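Glucoamylase (Thermoanaerobacterium thermosaccharolyticum, PDB 1LF6) catalyses the release of beta-D-glucose, one unit at a time, from the non-reducing ends of alpha-1,4-linked glucans. Local coordinates at residues A[100-109]-A[119-127]. Sequence-based numbering, arbitrary orientation.
Sequences FTDKSLGYKL and RITKDIFTD
Phe-100 presents its ring edge to Phe-125: Phe-100 CE1 lies 3.7 Å from Phe-125 CD2, which sits close to the plane of the Phe-100 ring, and the two side chains cross at about a right angle. The Phe-100 CZ corner also reaches the backbone, 3.8 Å from Ile-124 O. That carbonyl accepts a nearly straight hydrogen bond from Tyr-107 N (3.1 Å), and Ile-124 N answers to Tyr-107 O, closing one hydrogen-bonded pair. Leu-109 and Lys-122 close the next; here Leu-109 N approaches Lys-122 O tilted 29° out of the carbonyl plane, whereas the return bond from Lys-122 N to Leu-109 O measures 2.7 Å and lies in plane. Strands 107-113 and 118-126, antiparallel at 168° over these short segments and joined by a short connection, form a beta hairpin within the N-terminal beta-sandwich domain. On the face bearing Tyr-107, Leu-109 CD1 meets Ile-124 CD1 at 3.9 Å, and Leu-54 of strand 51-55 packs against Ile-124. On the opposite face, Lys-108 CG stands anti to the backbone N (chi1 176°), directing an extended chain past Thr-121, with Lys-108 CE 3.9 Å from Thr-121 CG2. The neighbouring Asp-123 carboxylate instead salt-bridges Lys-273. Over one face of the Phe-100 ring, Gly-106 C lies 3.6 Å above the centre, and a beta-carbon on that glycine would collide with Phe-100 CD1. With Phe-100 replaced by an alanine, Phe-125 would probably lose the ring edge it packs against, and the Gly-106 backbone the ring that covers it. Phe-100 N donates to Gly-106 O, while Ile-277 of helix 269-284 touches the Phe-100 side chain.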
loop_
_atom_site.group_PDB
_atom_site.type_symbol
_atom_site.label_atom_id
_atom_site.label_comp_id
_atom_site.label_asym_id
_atom_site.label_seq_id
_atom_site.Cartn_x
_atom_site.Cartn_y
_atom_site.Cartn_z
ATOM N N PHE A 100 -11.001 -14.235 8.479
ATOM C CA PHE A 100 -12.230 -14.979 8.755
ATOM C C PHE A 100 -12.299 -16.143 7.769
ATOM O O PHE A 100 -12.575 -17.279 8.150
ATOM C CB PHE A 100 -13.453 -14.066 8.588
ATOM C CG PHE A 100 -13.540 -12.963 9.617
ATOM C CD1 PHE A 100 -14.358 -11.860 9.397
ATOM C CD2 PHE A 100 -12.813 -13.030 10.807
ATOM C CE1 PHE A 100 -14.451 -10.840 10.336
ATOM C CE2 PHE A 100 -12.901 -12.012 11.753
ATOM C CZ PHE A 100 -13.722 -10.916 11.515
ATOM N N THR A 101 -12.048 -15.845 6.498
ATOM C CA THR A 101 -12.038 -16.849 5.438
ATOM C C THR A 101 -11.014 -16.402 4.396
ATOM O O THR A 101 -10.493 -15.287 4.468
ATOM C CB THR A 101 -13.402 -16.974 4.725
ATOM O OG1 THR A 101 -13.652 -15.788 3.963
ATOM C CG2 THR A 101 -14.526 -17.176 5.736
ATOM N N ASP A 102 -10.731 -17.275 3.436
ATOM C CA ASP A 102 -9.784 -16.974 2.370
ATOM C C ASP A 102 -10.368 -16.022 1.329
ATOM O O ASP A 102 -9.677 -15.606 0.397
ATOM C CB ASP A 102 -9.345 -18.262 1.671
ATOM C CG ASP A 102 -8.235 -18.976 2.408
ATOM O OD1 ASP A 102 -7.794 -20.046 1.928
ATOM O OD2 ASP A 102 -7.796 -18.470 3.465
ATOM N N LYS A 103 -11.640 -15.673 1.481
ATOM C CA LYS A 103 -12.276 -14.778 0.523
ATOM C C LYS A 103 -12.942 -13.583 1.190
ATOM O O LYS A 103 -13.991 -13.116 0.746
ATOM C CB LYS A 103 -13.289 -15.555 -0.331
ATOM C CG LYS A 103 -12.642 -16.645 -1.195
ATOM C CD LYS A 103 -13.660 -17.466 -1.979
ATOM C CE LYS A 103 -12.976 -18.505 -2.866
ATOM N NZ LYS A 103 -13.955 -19.362 -3.611
ATOM N N SER A 104 -12.326 -13.098 2.265
ATOM C CA SER A 104 -12.830 -11.937 2.996
ATOM C C SER A 104 -11.701 -11.231 3.747
ATOM O O SER A 104 -10.814 -11.876 4.316
ATOM C CB SER A 104 -13.943 -12.345 3.980
ATOM O OG SER A 104 -13.505 -13.318 4.913
ATOM N N LEU A 105 -11.730 -9.902 3.736
ATOM C CA LEU A 105 -10.707 -9.123 4.425
ATOM C C LEU A 105 -11.131 -8.807 5.856
ATOM O O LEU A 105 -11.070 -7.661 6.306
ATOM C CB LEU A 105 -10.401 -7.833 3.653
ATOM C CG LEU A 105 -9.659 -8.010 2.321
ATOM C CD1 LEU A 105 -9.345 -6.651 1.716
ATOM C CD2 LEU A 105 -8.372 -8.783 2.550
ATOM N N GLY A 106 -11.583 -9.847 6.552
ATOM C CA GLY A 106 -11.993 -9.719 7.937
ATOM C C GLY A 106 -10.895 -10.419 8.710
ATOM O O GLY A 106 -10.384 -11.440 8.259
ATOM N N TYR A 107 -10.528 -9.897 9.872
ATOM C CA TYR A 107 -9.439 -10.504 10.624
ATOM C C TYR A 107 -9.700 -10.868 12.076
ATOM O O TYR A 107 -10.499 -10.239 12.777
ATOM C CB TYR A 107 -8.215 -9.585 10.591
ATOM C CG TYR A 107 -7.721 -9.245 9.206
ATOM C CD1 TYR A 107 -6.644 -9.924 8.640
ATOM C CD2 TYR A 107 -8.317 -8.225 8.470
ATOM C CE1 TYR A 107 -6.169 -9.589 7.375
ATOM C CE2 TYR A 107 -7.854 -7.882 7.205
ATOM C CZ TYR A 107 -6.779 -8.568 6.665
ATOM O OH TYR A 107 -6.325 -8.229 5.410
ATOM N N LYS A 108 -8.974 -11.892 12.509
ATOM C CA LYS A 108 -9.017 -12.380 13.871
ATOM C C LYS A 108 -7.590 -12.265 14.387
ATOM O O LYS A 108 -6.644 -12.716 13.736
ATOM C CB LYS A 108 -9.455 -13.845 13.919
ATOM C CG LYS A 108 -9.427 -14.443 15.323
ATOM C CD LYS A 108 -9.803 -15.920 15.304
ATOM C CE LYS A 108 -9.755 -16.511 16.696
ATOM N NZ LYS A 108 -10.051 -17.971 16.679
ATOM N N LEU A 109 -7.434 -11.643 15.545
ATOM C CA LEU A 109 -6.114 -11.482 16.143
ATOM C C LEU A 109 -6.088 -12.139 17.513
ATOM O O LEU A 109 -7.017 -11.988 18.306
ATOM C CB LEU A 109 -5.773 -9.996 16.291
ATOM C CG LEU A 109 -5.474 -9.192 15.022
ATOM C CD1 LEU A 109 -5.465 -7.702 15.347
ATOM C CD2 LEU A 109 -4.143 -9.630 14.449
ATOM N N ARG A 119 -4.487 -13.134 27.527
ATOM C CA ARG A 119 -4.670 -13.378 26.104
ATOM C C ARG A 119 -5.857 -12.552 25.640
ATOM O O ARG A 119 -6.914 -12.563 26.269
ATOM C CB ARG A 119 -4.948 -14.860 25.841
ATOM C CG ARG A 119 -5.150 -15.201 24.370
ATOM C CD ARG A 119 -5.844 -16.538 24.220
ATOM N NE ARG A 119 -5.031 -17.631 24.739
ATOM C CZ ARG A 119 -5.524 -18.791 25.160
ATOM N NH1 ARG A 119 -4.708 -19.731 25.614
ATOM N NH2 ARG A 119 -6.834 -19.004 25.138
ATOM N N ILE A 120 -5.678 -11.822 24.548
ATOM C CA ILE A 120 -6.755 -11.005 24.009
ATOM C C ILE A 120 -7.044 -11.452 22.581
ATOM O O ILE A 120 -6.134 -11.553 21.756
ATOM C CB ILE A 120 -6.380 -9.503 24.006
ATOM C CG1 ILE A 120 -6.094 -9.032 25.435
ATOM C CG2 ILE A 120 -7.513 -8.685 23.404
ATOM C CD1 ILE A 120 -5.735 -7.557 25.544
ATOM N N THR A 121 -8.310 -11.731 22.295
ATOM C CA THR A 121 -8.702 -12.168 20.961
ATOM C C THR A 121 -9.606 -11.113 20.335
ATOM O O THR A 121 -10.533 -10.620 20.978
ATOM C CB THR A 121 -9.442 -13.518 21.021
ATOM O OG1 THR A 121 -8.586 -14.494 21.626
ATOM C CG2 THR A 121 -9.831 -13.983 19.621
ATOM N N LYS A 122 -9.332 -10.763 19.080
ATOM C CA LYS A 122 -10.118 -9.741 18.402
ATOM C C LYS A 122 -10.719 -10.178 17.068
ATOM O O LYS A 122 -10.188 -11.044 16.380
ATOM C CB LYS A 122 -9.257 -8.494 18.164
ATOM C CG LYS A 122 -8.516 -7.979 19.392
ATOM C CD LYS A 122 -7.542 -6.865 19.009
ATOM C CE LYS A 122 -6.832 -6.295 20.226
ATOM N NZ LYS A 122 -5.851 -5.229 19.852
ATOM N N ASP A 123 -11.835 -9.550 16.722
ATOM C CA ASP A 123 -12.542 -9.790 15.471
ATOM C C ASP A 123 -12.719 -8.388 14.926
ATOM O O ASP A 123 -13.418 -7.573 15.533
ATOM C CB ASP A 123 -13.908 -10.429 15.737
ATOM C CG ASP A 123 -13.821 -11.922 15.963
ATOM O OD1 ASP A 123 -12.762 -12.379 16.440
ATOM O OD2 ASP A 123 -14.810 -12.643 15.673
ATOM N N ILE A 124 -12.085 -8.105 13.793
ATOM C CA ILE A 124 -12.143 -6.770 13.211
ATOM C C ILE A 124 -12.639 -6.716 11.771
ATOM O O ILE A 124 -12.211 -7.497 10.924
ATOM C CB ILE A 124 -10.749 -6.106 13.283
ATOM C CG1 ILE A 124 -10.264 -6.109 14.739
ATOM C CG2 ILE A 124 -10.805 -4.681 12.731
ATOM C CD1 ILE A 124 -8.809 -5.722 14.904
ATOM N N PHE A 125 -13.534 -5.767 11.509
ATOM C CA PHE A 125 -14.112 -5.555 10.186
ATOM C C PHE A 125 -14.954 -4.288 10.248
ATOM O O PHE A 125 -15.008 -3.630 11.283
ATOM C CB PHE A 125 -14.976 -6.754 9.778
ATOM C CG PHE A 125 -16.143 -7.001 10.689
ATOM C CD1 PHE A 125 -17.391 -6.447 10.412
ATOM C CD2 PHE A 125 -15.994 -7.775 11.837
ATOM C CE1 PHE A 125 -18.471 -6.661 11.266
ATOM C CE2 PHE A 125 -17.066 -7.992 12.695
ATOM C CZ PHE A 125 -18.308 -7.435 12.411
ATOM N N THR A 126 -15.610 -3.937 9.150
ATOM C CA THR A 126 -16.427 -2.732 9.142
ATOM C C THR A 126 -17.901 -3.010 8.869
ATOM O O THR A 126 -18.274 -4.112 8.470
ATOM C CB THR A 126 -15.916 -1.726 8.097
ATOM O OG1 THR A 126 -15.915 -2.338 6.803
ATOM C CG2 THR A 126 -14.504 -1.271 8.445
ATOM N N ASP A 127 -18.725 -1.994 9.095
ATOM C CA ASP A 127 -20.161 -2.075 8.879
ATOM C C ASP A 127 -20.406 -1.787 7.402
ATOM O O ASP A 127 -20.150 -0.681 6.928
ATOM C CB ASP A 127 -20.865 -1.036 9.764
ATOM C CG ASP A 127 -22.389 -1.151 9.727
ATOM O OD1 ASP A 127 -23.031 -0.715 10.703
ATOM O OD2 ASP A 127 -22.937 -1.659 8.729
#